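Local coordinates for protein taurocyamine kinase (Schistosoma mansoni, PDB 4WOD) that catalyses the reversible transfer of phosphate between ATP and taurocyamine, giving N-phosphotaurocyamine and ADP, as a duplicated phosphagen kinase with magnesium as cofactor, at residues A[583-587]-A[628-632]; A[634-640]-A[689-695]; A[401-407]-A[429-435]; A[495-499]-A[558-562]. The protein carries 4 engineered substitutions. All blocks are in the same frame, centred on the assembly; numbering follows the deposited sequence.

Contact 1 (A[583-587]-A[628-632]); sequences CEEDH and ITCCP
This is a buried polar contact between two loops at the predicted active site of the second phosphagen kinase unit. The first, Cys-583 to His-587, joins strands 578-582 and 588-595 of the eight-stranded antiparallel sheet. The second, Ile-628 to Pro-632, carries Cys-631, the predicted active-site cysteine, on the way to strand 639-646. In the first unit Glu-222 and Cys-268 line the pocket that holds arginine. Glu-585 and Cys-631 occupy the equivalent places here and probably face the guanidino substrate likewise.

The direct polar link is made by Asp-586, whose OD1 takes the backbone N-H of Cys-630 at 2.7 Å, in a nearly straight bond (165°) that meets the oxygen close to the C-O axis. The carboxylate passes obliquely across Thr-629, with OD1 3.5 Å from Thr-629 CB. Water 1 sits between both acids and the cysteine loop: it donates to Glu-585 OE2 and, at 2.8 Å, to Asp-586 OD2, and accepts from Cys-631 N at 2.8 Å. Two successive backbone N-H groups of the cysteine loop are thus held, one directly and one through water. Glu-585 reaches that far because its chain is extended from CG onward, with CG anti to the backbone N (chi1 -178°); OE2 comes 3.5 Å from Cys-631 CB. Thr-629 braces the loop from within, its OG1 donating to Cys-631 O at 2.7 Å. Glu-584 turns elsewhere, to a salt bridge with Arg-589, predicted to bind ATP. The carbonyl oxygen of Glu-585, buried without a polar partner, lies 3.4 Å from Cys-630 CB.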
loop_
_atom_site.group_PDB
_atom_site.type_symbol
_atom_site.label_atom_id
_atom_site.label_comp_id
_atom_site.label_asym_id
_atom_site.label_seq_id
_atom_site.Cartn_x
_atom_site.Cartn_y
_atom_site.Cartn_z
ATOM N N CYS A 583 -5.958 -18.190 9.821
ATOM C CA CYS A 583 -5.975 -16.774 10.165
ATOM C C CYS A 583 -5.831 -15.805 8.984
ATOM O O CYS A 583 -5.092 -14.807 9.077
ATOM C CB CYS A 583 -4.874 -16.473 11.186
ATOM S SG CYS A 583 -5.165 -14.935 12.088
ATOM N N GLU A 584 -6.531 -16.068 7.889
ATOM C CA GLU A 584 -6.626 -15.084 6.808
ATOM C C GLU A 584 -7.737 -14.070 7.127
ATOM O O GLU A 584 -7.493 -13.069 7.819
ATOM C CB GLU A 584 -6.881 -15.752 5.456
ATOM C CG GLU A 584 -6.819 -14.771 4.309
ATOM C CD GLU A 584 -6.836 -15.446 2.953
ATOM O OE1 GLU A 584 -5.928 -15.150 2.143
ATOM O OE2 GLU A 584 -7.753 -16.265 2.702
ATOM N N GLU A 585 -8.952 -14.321 6.646
ATOM C CA GLU A 585 -10.082 -13.463 7.028
ATOM C C GLU A 585 -10.809 -14.030 8.236
ATOM O O GLU A 585 -11.219 -13.294 9.138
ATOM C CB GLU A 585 -11.070 -13.290 5.881
ATOM C CG GLU A 585 -12.236 -12.371 6.224
ATOM C CD GLU A 585 -13.180 -12.178 5.056
ATOM O OE1 GLU A 585 -12.766 -11.543 4.064
ATOM O OE2 GLU A 585 -14.329 -12.663 5.121
ATOM N N ASP A 586 -10.976 -15.348 8.239
ATOM C CA ASP A 586 -11.535 -16.050 9.376
ATOM C C ASP A 586 -10.399 -16.802 10.032
ATOM O O ASP A 586 -9.358 -17.050 9.377
ATOM C CB ASP A 586 -12.647 -17.019 8.942
ATOM C CG ASP A 586 -13.946 -16.312 8.599
ATOM O OD1 ASP A 586 -14.381 -15.451 9.397
ATOM O OD2 ASP A 586 -14.538 -16.624 7.547
ATOM N N HIS A 587 -10.600 -17.193 11.296
ATOM C CA HIS A 587 -9.584 -17.953 12.008
ATOM C C HIS A 587 -9.180 -19.170 11.185
ATOM O O HIS A 587 -8.013 -19.527 11.144
ATOM C CB HIS A 587 -10.072 -18.392 13.385
ATOM C CG HIS A 587 -10.248 -17.253 14.346
ATOM N ND1 HIS A 587 -11.118 -17.304 15.414
ATOM C CD2 HIS A 587 -9.692 -16.021 14.371
ATOM C CE1 HIS A 587 -11.086 -16.153 16.064
ATOM N NE2 HIS A 587 -10.221 -15.359 15.457
ATOM N N ILE A 628 -20.489 -18.459 13.516
ATOM C CA ILE A 628 -20.071 -17.060 13.458
ATOM C C ILE A 628 -18.785 -16.913 12.662
ATOM O O ILE A 628 -17.858 -17.712 12.816
ATOM C CB ILE A 628 -19.880 -16.496 14.878
ATOM C CG1 ILE A 628 -21.239 -16.440 15.572
ATOM C CG2 ILE A 628 -19.191 -15.106 14.845
ATOM C CD1 ILE A 628 -21.126 -16.448 17.069
ATOM N N THR A 629 -18.755 -15.910 11.789
ATOM C CA THR A 629 -17.611 -15.619 10.940
ATOM C C THR A 629 -17.369 -14.110 10.934
ATOM O O THR A 629 -18.243 -13.312 11.308
ATOM C CB THR A 629 -17.811 -16.125 9.475
ATOM O OG1 THR A 629 -18.940 -15.478 8.875
ATOM C CG2 THR A 629 -18.053 -17.638 9.442
ATOM N N CYS A 630 -16.173 -13.728 10.514
ATOM C CA CYS A 630 -15.814 -12.322 10.415
ATOM C C CYS A 630 -16.777 -11.525 9.522
ATOM O O CYS A 630 -17.319 -10.506 9.951
ATOM C CB CYS A 630 -14.379 -12.207 9.909
ATOM S SG CYS A 630 -13.811 -10.544 9.670
ATOM N N CYS A 631 -16.971 -11.962 8.283
ATOM C CA CYS A 631 -17.940 -11.312 7.410
ATOM C C CYS A 631 -19.342 -11.884 7.638
ATOM O O CYS A 631 -19.522 -13.102 7.704
ATOM C CB CYS A 631 -17.531 -11.462 5.935
ATOM S SG CYS A 631 -18.467 -10.421 4.793
ATOM N N PRO A 632 -20.343 -11.005 7.778
ATOM C CA PRO A 632 -21.724 -11.450 7.979
ATOM C C PRO A 632 -22.266 -12.207 6.761
ATOM O O PRO A 632 -23.267 -12.882 6.868
ATOM C CB PRO A 632 -22.493 -10.145 8.207
ATOM C CG PRO A 632 -21.469 -9.148 8.598
ATOM C CD PRO A 632 -20.211 -9.542 7.886
HETATM O O HOH W 1 -15.940 -14.235 7.031
#

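Contact 2 (A[634-640]-A[689-695]); sequences NLGTSMR and RRLGLTE
Arg-690 O is gripped twice by Thr-637: the backbone N donates to it at 2.8 Å, almost straight at 173°, and OG1 donates at 2.8 Å in the carbonyl plane, on a lone pair. The threonine hydroxyl also accepts from Met-639 N, an ST turn, while Thr-637 CG2 packs 3.3 Å from Leu-693 O. Thr-637 sits in a type II' turn, Leu-635 to Ser-638, that leads into strand 639-646 of the catalytic sheet and is clasped by the loop between strand 682-687 and helix 695-715. Gly-636, with positive phi, presses its CA 3.4 Å from Leu-691 CD1. A bend at chi2 (-82°) brings the Arg-690 guanidinium alongside the Arg-640 stem, with Arg-640 CB over one face near its rim; the two guanidinium planes are nearly perpendicular. Water 4 accepts from Arg-690 NH2 and, weakly, from Arg-640 NE. Arg-690 NH1 is held by Arg-689 O and by Asn-687 O. Arg-640, predicted to bind ATP, pairs through NH2 with Asp-684. Further along, Met-639 crosses Glu-695 at about a right angle, CE 3.8 Å from Glu-695 CG. Glu-695 OE1 is taken by Thr-461 N, and water 3 donates to both Glu-695 OE2 (2.9 Å) and Thr-637 O (2.6 Å).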
loop_
_atom_site.group_PDB
_atom_site.type_symbol
_atom_site.label_atom_id
_atom_site.label_comp_id
_atom_site.label_asym_id
_atom_site.label_seq_id
_atom_site.Cartn_x
_atom_site.Cartn_y
_atom_site.Cartn_z
ATOM N N ASN A 634 -20.977 -14.716 5.480
ATOM C CA ASN A 634 -20.619 -16.127 5.585
ATOM C C ASN A 634 -21.035 -16.862 6.857
ATOM O O ASN A 634 -20.395 -17.839 7.253
ATOM C CB ASN A 634 -19.125 -16.284 5.387
ATOM C CG ASN A 634 -18.809 -17.021 4.112
ATOM O OD1 ASN A 634 -18.963 -18.238 4.040
ATOM N ND2 ASN A 634 -18.403 -16.280 3.075
ATOM N N LEU A 635 -22.113 -16.396 7.476
ATOM C CA LEU A 635 -22.767 -17.066 8.599
ATOM C C LEU A 635 -23.614 -18.309 8.277
ATOM O O LEU A 635 -23.743 -18.718 7.127
ATOM C CB LEU A 635 -23.687 -16.061 9.303
ATOM C CG LEU A 635 -23.070 -14.747 9.736
ATOM C CD1 LEU A 635 -24.208 -13.758 10.092
ATOM C CD2 LEU A 635 -22.139 -14.957 10.925
ATOM N N GLY A 636 -24.210 -18.886 9.318
ATOM C CA GLY A 636 -25.073 -20.048 9.171
ATOM C C GLY A 636 -24.245 -21.311 9.036
ATOM O O GLY A 636 -23.655 -21.781 10.003
ATOM N N THR A 637 -24.201 -21.846 7.821
ATOM C CA THR A 637 -23.362 -22.996 7.511
ATOM C C THR A 637 -21.927 -22.581 7.253
ATOM O O THR A 637 -21.004 -23.374 7.425
ATOM C CB THR A 637 -23.851 -23.726 6.258
ATOM O OG1 THR A 637 -23.750 -22.833 5.139
ATOM C CG2 THR A 637 -25.281 -24.196 6.428
ATOM N N SER A 638 -21.771 -21.345 6.783
ATOM C CA SER A 638 -20.502 -20.831 6.296
ATOM C C SER A 638 -19.936 -21.719 5.201
ATOM O O SER A 638 -18.730 -21.835 5.078
ATOM C CB SER A 638 -19.486 -20.716 7.431
ATOM O OG SER A 638 -18.385 -19.931 7.007
ATOM N N MET A 639 -20.817 -22.356 4.441
ATOM C CA MET A 639 -20.434 -23.433 3.532
ATOM C C MET A 639 -20.587 -23.032 2.096
ATOM O O MET A 639 -21.643 -22.561 1.678
ATOM C CB MET A 639 -21.267 -24.687 3.780
ATOM C CG MET A 639 -20.906 -25.845 2.851
ATOM S SD MET A 639 -21.687 -27.406 3.319
ATOM C CE MET A 639 -20.567 -27.927 4.643
ATOM N N ARG A 640 -19.526 -23.250 1.338
ATOM C CA ARG A 640 -19.546 -23.031 -0.084
ATOM C C ARG A 640 -19.058 -24.287 -0.790
ATOM O O ARG A 640 -17.889 -24.661 -0.669
ATOM C CB ARG A 640 -18.685 -21.814 -0.455
ATOM C CG ARG A 640 -18.680 -21.466 -1.946
ATOM C CD ARG A 640 -17.707 -20.302 -2.194
ATOM N NE ARG A 640 -17.641 -19.859 -3.582
ATOM C CZ ARG A 640 -16.938 -20.462 -4.540
ATOM N NH1 ARG A 640 -16.247 -21.564 -4.276
ATOM N NH2 ARG A 640 -16.929 -19.966 -5.771
ATOM N N ARG A 689 -26.551 -19.692 -1.197
ATOM C CA ARG A 689 -27.046 -19.600 0.174
ATOM C C ARG A 689 -25.992 -20.000 1.199
ATOM O O ARG A 689 -25.148 -20.859 0.926
ATOM C CB ARG A 689 -28.291 -20.467 0.348
ATOM C CG ARG A 689 -29.479 -19.981 -0.481
ATOM C CD ARG A 689 -30.606 -20.991 -0.455
ATOM N NE ARG A 689 -31.423 -20.851 0.740
ATOM C CZ ARG A 689 -32.344 -21.727 1.126
ATOM N NH1 ARG A 689 -32.562 -22.828 0.415
ATOM N NH2 ARG A 689 -33.041 -21.500 2.229
ATOM N N ARG A 690 -26.052 -19.386 2.380
ATOM C CA ARG A 690 -25.164 -19.748 3.500
ATOM C C ARG A 690 -25.955 -19.942 4.785
ATOM O O ARG A 690 -25.633 -20.800 5.617
ATOM C CB ARG A 690 -24.104 -18.669 3.743
ATOM C CG ARG A 690 -23.208 -18.402 2.565
ATOM C CD ARG A 690 -22.085 -19.422 2.483
ATOM N NE ARG A 690 -21.136 -19.035 1.434
ATOM C CZ ARG A 690 -21.314 -19.303 0.143
ATOM N NH1 ARG A 690 -22.390 -19.979 -0.245
ATOM N NH2 ARG A 690 -20.418 -18.910 -0.756
ATOM N N LEU A 691 -26.983 -19.113 4.931
ATOM C CA LEU A 691 -27.743 -18.991 6.170
ATOM C C LEU A 691 -29.215 -19.306 5.898
ATOM O O LEU A 691 -29.756 -18.907 4.869
ATOM C CB LEU A 691 -27.577 -17.573 6.735
ATOM C CG LEU A 691 -28.336 -17.157 7.988
ATOM C CD1 LEU A 691 -27.720 -17.843 9.178
ATOM C CD2 LEU A 691 -28.303 -15.656 8.161
ATOM N N GLY A 692 -29.860 -20.036 6.800
ATOM C CA GLY A 692 -31.265 -20.366 6.633
ATOM C C GLY A 692 -31.484 -21.745 6.042
ATOM O O GLY A 692 -32.597 -22.109 5.672
ATOM N N LEU A 693 -30.413 -22.524 5.961
ATOM C CA LEU A 693 -30.492 -23.869 5.417
ATOM C C LEU A 693 -29.436 -24.740 6.102
ATOM O O LEU A 693 -28.534 -24.217 6.761
ATOM C CB LEU A 693 -30.301 -23.843 3.892
ATOM C CG LEU A 693 -28.886 -23.754 3.298
ATOM C CD1 LEU A 693 -28.951 -23.834 1.769
ATOM C CD2 LEU A 693 -28.123 -22.506 3.722
ATOM N N THR A 694 -29.541 -26.060 5.981
ATOM C CA THR A 694 -28.531 -26.911 6.606
ATOM C C THR A 694 -27.342 -27.115 5.663
ATOM O O THR A 694 -27.398 -26.752 4.485
ATOM C CB THR A 694 -29.095 -28.284 7.020
ATOM O OG1 THR A 694 -29.481 -29.001 5.847
ATOM C CG2 THR A 694 -30.297 -28.127 7.966
ATOM N N GLU A 695 -26.269 -27.696 6.193
ATOM C CA GLU A 695 -25.074 -27.984 5.408
ATOM C C GLU A 695 -25.433 -28.958 4.287
ATOM O O GLU A 695 -25.081 -28.765 3.122
ATOM C CB GLU A 695 -23.964 -28.556 6.304
ATOM C CG GLU A 695 -23.279 -27.539 7.242
ATOM C CD GLU A 695 -24.061 -27.215 8.517
ATOM O OE1 GLU A 695 -25.143 -27.788 8.729
ATOM O OE2 GLU A 695 -23.584 -26.380 9.317
HETATM O O HOH W 2 -25.051 -24.664 10.650
HETATM O O HOH W 3 -20.890 -25.767 8.346
HETATM O O HOH W 4 -20.598 -18.395 -3.886
#

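Contact 3 (A[401-407]-A[429-435]); sequences KRTTHGA and EAECYST
Within the small helical N-terminal domain of the second kinase unit, a type I turn from Thr-403 to Gly-406, between helices 392-398 and 409-418, is held by two glutamates of the type I turn (Glu-429 to Cys-432) that leads into helix 432-435. Glu-429, buried, serves both flanks of the first turn. Its OE1 offers the syn lone pair to His-405 ND1 at 2.9 Å; the bond is straight (172°) and the oxygen lies in the ring plane, at the edge, although ring and carboxylate planes are 42° apart. OE2 takes the hydroxyl of Thr-403, in a bond whose modelled length is too short to trust, and a weak bond from His-405 N. Thr-403 OG1 in turn accepts from Ala-407 N at 2.9 Å, a placement that follows from its chi1 of 62°, which sets the hydroxyl between backbone N and carbonyl carbon.

Glu-431, reaching out on an extended chain, grips Thr-404 with both oxygens: OE2 accepts the backbone N-H at 2.9 Å from above the carboxylate plane, and OE1 accepts OG1 at 3.0 Å on its syn side. Beside these bonds, Ala-407 CB lies 3.5 Å from Cys-432 SG, and Thr-403 crosses Thr-435 at about a right angle, CG2 to OG1 3.6 Å; the Thr-435 hydroxyl donates to Glu-431 O. The enclosed span probably carries the counterparts of Ala-59, Leu-60, Leu-61 and Arg-63, which line the arginine pocket of the first unit. A His-carboxylate hydrogen bond and a type I turn tied down by glutamates join two loops of the helical N-terminal domain of a phosphagen kinase.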
loop_
_atom_site.group_PDB
_atom_site.type_symbol
_atom_site.label_atom_id
_atom_site.label_comp_id
_atom_site.label_asym_id
_atom_site.label_seq_id
_atom_site.Cartn_x
_atom_site.Cartn_y
_atom_site.Cartn_z
ATOM N N LYS A 401 -19.182 3.064 21.528
ATOM C CA LYS A 401 -19.430 1.782 22.176
ATOM C C LYS A 401 -18.362 0.768 21.754
ATOM O O LYS A 401 -17.925 0.754 20.598
ATOM C CB LYS A 401 -20.837 1.268 21.840
ATOM C CG LYS A 401 -21.172 -0.053 22.519
ATOM C CD LYS A 401 -22.572 -0.055 23.125
ATOM C CE LYS A 401 -22.571 -0.666 24.532
ATOM N NZ LYS A 401 -21.697 -1.873 24.627
ATOM N N ARG A 402 -17.937 -0.070 22.696
ATOM C CA ARG A 402 -17.000 -1.154 22.392
ATOM C C ARG A 402 -17.545 -2.467 22.918
ATOM O O ARG A 402 -18.284 -2.484 23.913
ATOM C CB ARG A 402 -15.621 -0.897 23.002
ATOM C CG ARG A 402 -14.931 0.377 22.512
ATOM C CD ARG A 402 -13.417 0.170 22.330
ATOM N NE ARG A 402 -12.826 1.330 21.665
ATOM C CZ ARG A 402 -11.810 1.275 20.814
ATOM N NH1 ARG A 402 -11.231 0.104 20.523
ATOM N NH2 ARG A 402 -11.357 2.403 20.263
ATOM N N THR A 403 -17.176 -3.567 22.261
ATOM C CA THR A 403 -17.417 -4.878 22.856
ATOM C C THR A 403 -16.502 -5.052 24.054
ATOM O O THR A 403 -15.609 -4.237 24.298
ATOM C CB THR A 403 -17.168 -6.023 21.866
ATOM O OG1 THR A 403 -15.790 -6.011 21.466
ATOM C CG2 THR A 403 -18.046 -5.873 20.655
ATOM N N THR A 404 -16.702 -6.145 24.781
ATOM C CA THR A 404 -15.969 -6.385 26.006
ATOM C C THR A 404 -14.479 -6.404 25.717
ATOM O O THR A 404 -13.669 -6.009 26.550
ATOM C CB THR A 404 -16.407 -7.718 26.680
ATOM O OG1 THR A 404 -17.821 -7.685 26.912
ATOM C CG2 THR A 404 -15.711 -7.896 28.009
ATOM N N HIS A 405 -14.120 -6.829 24.509
ATOM C CA HIS A 405 -12.716 -6.990 24.178
ATOM C C HIS A 405 -12.207 -5.969 23.160
ATOM O O HIS A 405 -11.086 -6.078 22.673
ATOM C CB HIS A 405 -12.493 -8.414 23.718
ATOM C CG HIS A 405 -13.061 -9.413 24.678
ATOM N ND1 HIS A 405 -13.990 -10.361 24.309
ATOM C CD2 HIS A 405 -12.881 -9.560 26.014
ATOM C CE1 HIS A 405 -14.327 -11.079 25.367
ATOM N NE2 HIS A 405 -13.667 -10.615 26.416
ATOM N N GLY A 406 -13.021 -4.955 22.880
ATOM C CA GLY A 406 -12.508 -3.773 22.209
ATOM C C GLY A 406 -12.927 -3.491 20.778
ATOM O O GLY A 406 -12.408 -2.563 20.151
ATOM N N ALA A 407 -13.872 -4.264 20.256
ATOM C CA ALA A 407 -14.326 -4.061 18.900
ATOM C C ALA A 407 -15.346 -2.905 18.812
ATOM O O ALA A 407 -16.173 -2.692 19.719
ATOM C CB ALA A 407 -14.929 -5.354 18.351
ATOM N N GLU A 429 -15.088 -9.412 16.468
ATOM C CA GLU A 429 -15.186 -10.610 17.318
ATOM C C GLU A 429 -16.645 -11.058 17.354
ATOM O O GLU A 429 -17.532 -10.300 16.971
ATOM C CB GLU A 429 -14.672 -10.334 18.737
ATOM C CG GLU A 429 -15.536 -9.382 19.551
ATOM C CD GLU A 429 -15.135 -9.390 21.014
ATOM O OE1 GLU A 429 -14.918 -10.497 21.555
ATOM O OE2 GLU A 429 -14.997 -8.301 21.618
ATOM N N ALA A 430 -16.893 -12.268 17.842
ATOM C CA ALA A 430 -18.224 -12.838 17.855
ATOM C C ALA A 430 -19.218 -11.943 18.569
ATOM O O ALA A 430 -20.381 -11.877 18.170
ATOM C CB ALA A 430 -18.211 -14.226 18.511
ATOM N N GLU A 431 -18.757 -11.267 19.620
ATOM C CA GLU A 431 -19.644 -10.454 20.457
ATOM C C GLU A 431 -20.248 -9.284 19.667
ATOM O O GLU A 431 -21.276 -8.712 20.044
ATOM C CB GLU A 431 -18.891 -9.936 21.685
ATOM C CG GLU A 431 -19.794 -9.254 22.714
ATOM C CD GLU A 431 -19.014 -8.658 23.869
ATOM O OE1 GLU A 431 -18.187 -9.384 24.455
ATOM O OE2 GLU A 431 -19.218 -7.463 24.185
ATOM N N CYS A 432 -19.602 -8.937 18.565
ATOM C CA CYS A 432 -20.109 -7.891 17.688
ATOM C C CYS A 432 -21.562 -8.155 17.283
ATOM O O CYS A 432 -22.359 -7.212 17.155
ATOM C CB CYS A 432 -19.209 -7.767 16.450
ATOM S SG CYS A 432 -17.651 -6.910 16.770
ATOM N N TYR A 433 -21.916 -9.435 17.124
ATOM C CA TYR A 433 -23.247 -9.792 16.659
ATOM C C TYR A 433 -24.336 -9.682 17.733
ATOM O O TYR A 433 -25.508 -9.890 17.447
ATOM C CB TYR A 433 -23.247 -11.209 16.078
ATOM C CG TYR A 433 -22.472 -11.291 14.780
ATOM C CD1 TYR A 433 -23.069 -10.945 13.567
ATOM C CD2 TYR A 433 -21.140 -11.684 14.767
ATOM C CE1 TYR A 433 -22.368 -11.026 12.360
ATOM C CE2 TYR A 433 -20.416 -11.744 13.565
ATOM C CZ TYR A 433 -21.036 -11.421 12.372
ATOM O OH TYR A 433 -20.313 -11.490 11.178
ATOM N N SER A 434 -23.963 -9.374 18.956
ATOM C CA SER A 434 -24.979 -9.015 19.932
ATOM C C SER A 434 -24.818 -7.543 20.318
ATOM O O SER A 434 -25.805 -6.821 20.381
ATOM C CB SER A 434 -24.919 -9.935 21.162
ATOM O OG SER A 434 -23.736 -9.721 21.907
ATOM N N THR A 435 -23.585 -7.100 20.578
ATOM C CA THR A 435 -23.337 -5.701 20.970
ATOM C C THR A 435 -23.861 -4.697 19.930
ATOM O O THR A 435 -24.410 -3.629 20.280
ATOM C CB THR A 435 -21.838 -5.449 21.196
ATOM O OG1 THR A 435 -21.328 -6.408 22.129
ATOM C CG2 THR A 435 -21.583 -4.022 21.721
#

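Contact 4 (A[495-499]-A[558-562]); sequences LFPTI and AGGYR
Thr-498, Arg-562 and Ala-558 bury most of this contact, in which the loop leading to helix 502-517 packs against a Schellman motif at the C-terminal end of helix 553-558. Both elements belong to the second phosphagen kinase unit. Thr-498 lies against the helix end: its CB is 3.3 Å from Ala-558 O, and its methyl CG2 meets Ala-558 CB at 3.8 Å. With CG2 anti to the carbonyl carbon and beside the backbone N, the methyl takes the alanine, while OG1 bonds elsewhere, to Thr-427 O.

Gly-559, with positive phi, leaves the helix and opens a type I turn that ends at Arg-562. Its carbonyl oxygen accepts twice from that arginine. One bond is the turn's own, from Arg-562 N at 3.2 Å; the other comes from NE at 3.1 Å, in the carbonyl plane and on a lone pair. A bend at chi3 (-39°) turns the guanidinium back over the turn, where NE also gives a weak bond to Thr-498 O (3.2 Å). NE thus bridges two acceptors, Gly-559 O and Thr-498 O, which themselves lie only 3.0 Å apart; its proton probably eases their approach. NH2 crowds the main chain of Ile-499 and appears to bond to Met-500 O, though its place is unsure; NH1 bonds to Gly-362 O, near the junction of the two repeats. Pro-497 O, also held by Arg-505, takes a weaker contact: the CA-H of Gly-560 points at it almost in line, at 176°, with CA to O 3.5 Å.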
loop_
_atom_site.group_PDB
_atom_site.type_symbol
_atom_site.label_atom_id
_atom_site.label_comp_id
_atom_site.label_asym_id
_atom_site.label_seq_id
_atom_site.Cartn_x
_atom_site.Cartn_y
_atom_site.Cartn_z
ATOM N N LEU A 495 -10.403 -12.644 19.441
ATOM C CA LEU A 495 -10.699 -11.581 18.509
ATOM C C LEU A 495 -10.459 -12.099 17.085
ATOM O O LEU A 495 -9.638 -12.993 16.875
ATOM C CB LEU A 495 -9.822 -10.361 18.775
ATOM C CG LEU A 495 -10.076 -9.669 20.107
ATOM C CD1 LEU A 495 -9.168 -8.436 20.229
ATOM C CD2 LEU A 495 -11.547 -9.293 20.190
ATOM N N PHE A 496 -11.185 -11.553 16.125
ATOM C CA PHE A 496 -11.060 -11.989 14.716
ATOM C C PHE A 496 -9.789 -11.451 14.043
ATOM O O PHE A 496 -9.150 -10.547 14.585
ATOM C CB PHE A 496 -12.315 -11.566 13.944
ATOM C CG PHE A 496 -13.541 -12.313 14.346
ATOM C CD1 PHE A 496 -13.455 -13.432 15.180
ATOM C CD2 PHE A 496 -14.794 -11.903 13.897
ATOM C CE1 PHE A 496 -14.605 -14.136 15.539
ATOM C CE2 PHE A 496 -15.927 -12.588 14.255
ATOM C CZ PHE A 496 -15.834 -13.709 15.081
ATOM N N PRO A 497 -9.398 -12.012 12.859
ATOM C CA PRO A 497 -8.108 -11.608 12.280
ATOM C C PRO A 497 -8.056 -10.141 11.871
ATOM O O PRO A 497 -7.008 -9.679 11.478
ATOM C CB PRO A 497 -7.957 -12.516 11.041
ATOM C CG PRO A 497 -8.810 -13.739 11.362
ATOM C CD PRO A 497 -9.991 -13.172 12.158
ATOM N N THR A 498 -9.178 -9.440 11.957
ATOM C CA THR A 498 -9.226 -8.024 11.615
ATOM C C THR A 498 -8.461 -7.188 12.648
ATOM O O THR A 498 -7.558 -6.433 12.293
ATOM C CB THR A 498 -10.688 -7.527 11.518
ATOM O OG1 THR A 498 -11.427 -8.025 12.634
ATOM C CG2 THR A 498 -11.362 -7.986 10.204
ATOM N N ILE A 499 -8.798 -7.357 13.930
ATOM C CA ILE A 499 -8.332 -6.451 14.960
ATOM C C ILE A 499 -7.465 -7.121 16.012
ATOM O O ILE A 499 -6.837 -6.432 16.821
ATOM C CB ILE A 499 -9.545 -5.734 15.659
ATOM C CG1 ILE A 499 -10.357 -6.705 16.536
ATOM C CG2 ILE A 499 -10.423 -5.105 14.620
ATOM C CD1 ILE A 499 -11.424 -6.002 17.400
ATOM N N ALA A 558 -9.512 -3.651 6.623
ATOM C CA ALA A 558 -10.153 -4.231 7.797
ATOM C C ALA A 558 -9.130 -4.612 8.869
ATOM O O ALA A 558 -9.492 -4.879 10.010
ATOM C CB ALA A 558 -10.968 -5.448 7.405
ATOM N N GLY A 559 -7.854 -4.661 8.489
ATOM C CA GLY A 559 -6.786 -4.920 9.437
ATOM C C GLY A 559 -6.245 -6.340 9.365
ATOM O O GLY A 559 -5.463 -6.759 10.214
ATOM N N GLY A 560 -6.656 -7.083 8.344
ATOM C CA GLY A 560 -6.363 -8.504 8.261
ATOM C C GLY A 560 -4.927 -8.879 7.910
ATOM O O GLY A 560 -4.588 -10.063 7.906
ATOM N N TYR A 561 -4.089 -7.885 7.609
ATOM C CA TYR A 561 -2.683 -8.125 7.299
ATOM C C TYR A 561 -1.773 -7.469 8.320
ATOM O O TYR A 561 -0.560 -7.351 8.116
ATOM C CB TYR A 561 -2.343 -7.603 5.908
ATOM C CG TYR A 561 -3.162 -8.233 4.813
ATOM C CD1 TYR A 561 -3.493 -9.583 4.856
ATOM C CD2 TYR A 561 -3.614 -7.478 3.734
ATOM C CE1 TYR A 561 -4.238 -10.163 3.838
ATOM C CE2 TYR A 561 -4.367 -8.043 2.724
ATOM C CZ TYR A 561 -4.674 -9.382 2.778
ATOM O OH TYR A 561 -5.423 -9.931 1.764
ATOM N N ARG A 562 -2.344 -7.029 9.432
ATOM C CA ARG A 562 -1.509 -6.435 10.457
ATOM C C ARG A 562 -0.548 -7.461 11.080
ATOM O O ARG A 562 -0.864 -8.647 11.154
ATOM C CB ARG A 562 -2.386 -5.808 11.537
ATOM C CG ARG A 562 -3.034 -4.465 11.163
ATOM C CD ARG A 562 -3.978 -4.026 12.310
ATOM N NE ARG A 562 -4.654 -5.203 12.816
ATOM C CZ ARG A 562 -4.534 -5.705 14.038
ATOM N NH1 ARG A 562 -3.804 -5.116 14.984
ATOM N NH2 ARG A 562 -5.180 -6.807 14.309
#

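From the N terminus, the contacts close in series; none nests in or crosses another. Contact 3 closes a loop around helix 409-418 in the helical N-terminal domain of the second unit. In the catalytic part, contact 4 encloses helix 502-517 to helix 553-558, contact 1 strand 588-595 and helix 599-614, and contact 2 the strands from 639-646 to 682-687. Contact 1 is the meeting point: Tyr-433 OH of contact 3 is hydrogen-bonded to Thr-629 O, and His-587 NE2 to Leu-495 O of contact 4. Thr-629 OG1 lies close to Asn-634 O of contact 2. Contacts 3 and 4 touch where Phe-496 meets the backbone of Glu-429 and Ala-430, joining helical domain to catalytic loops.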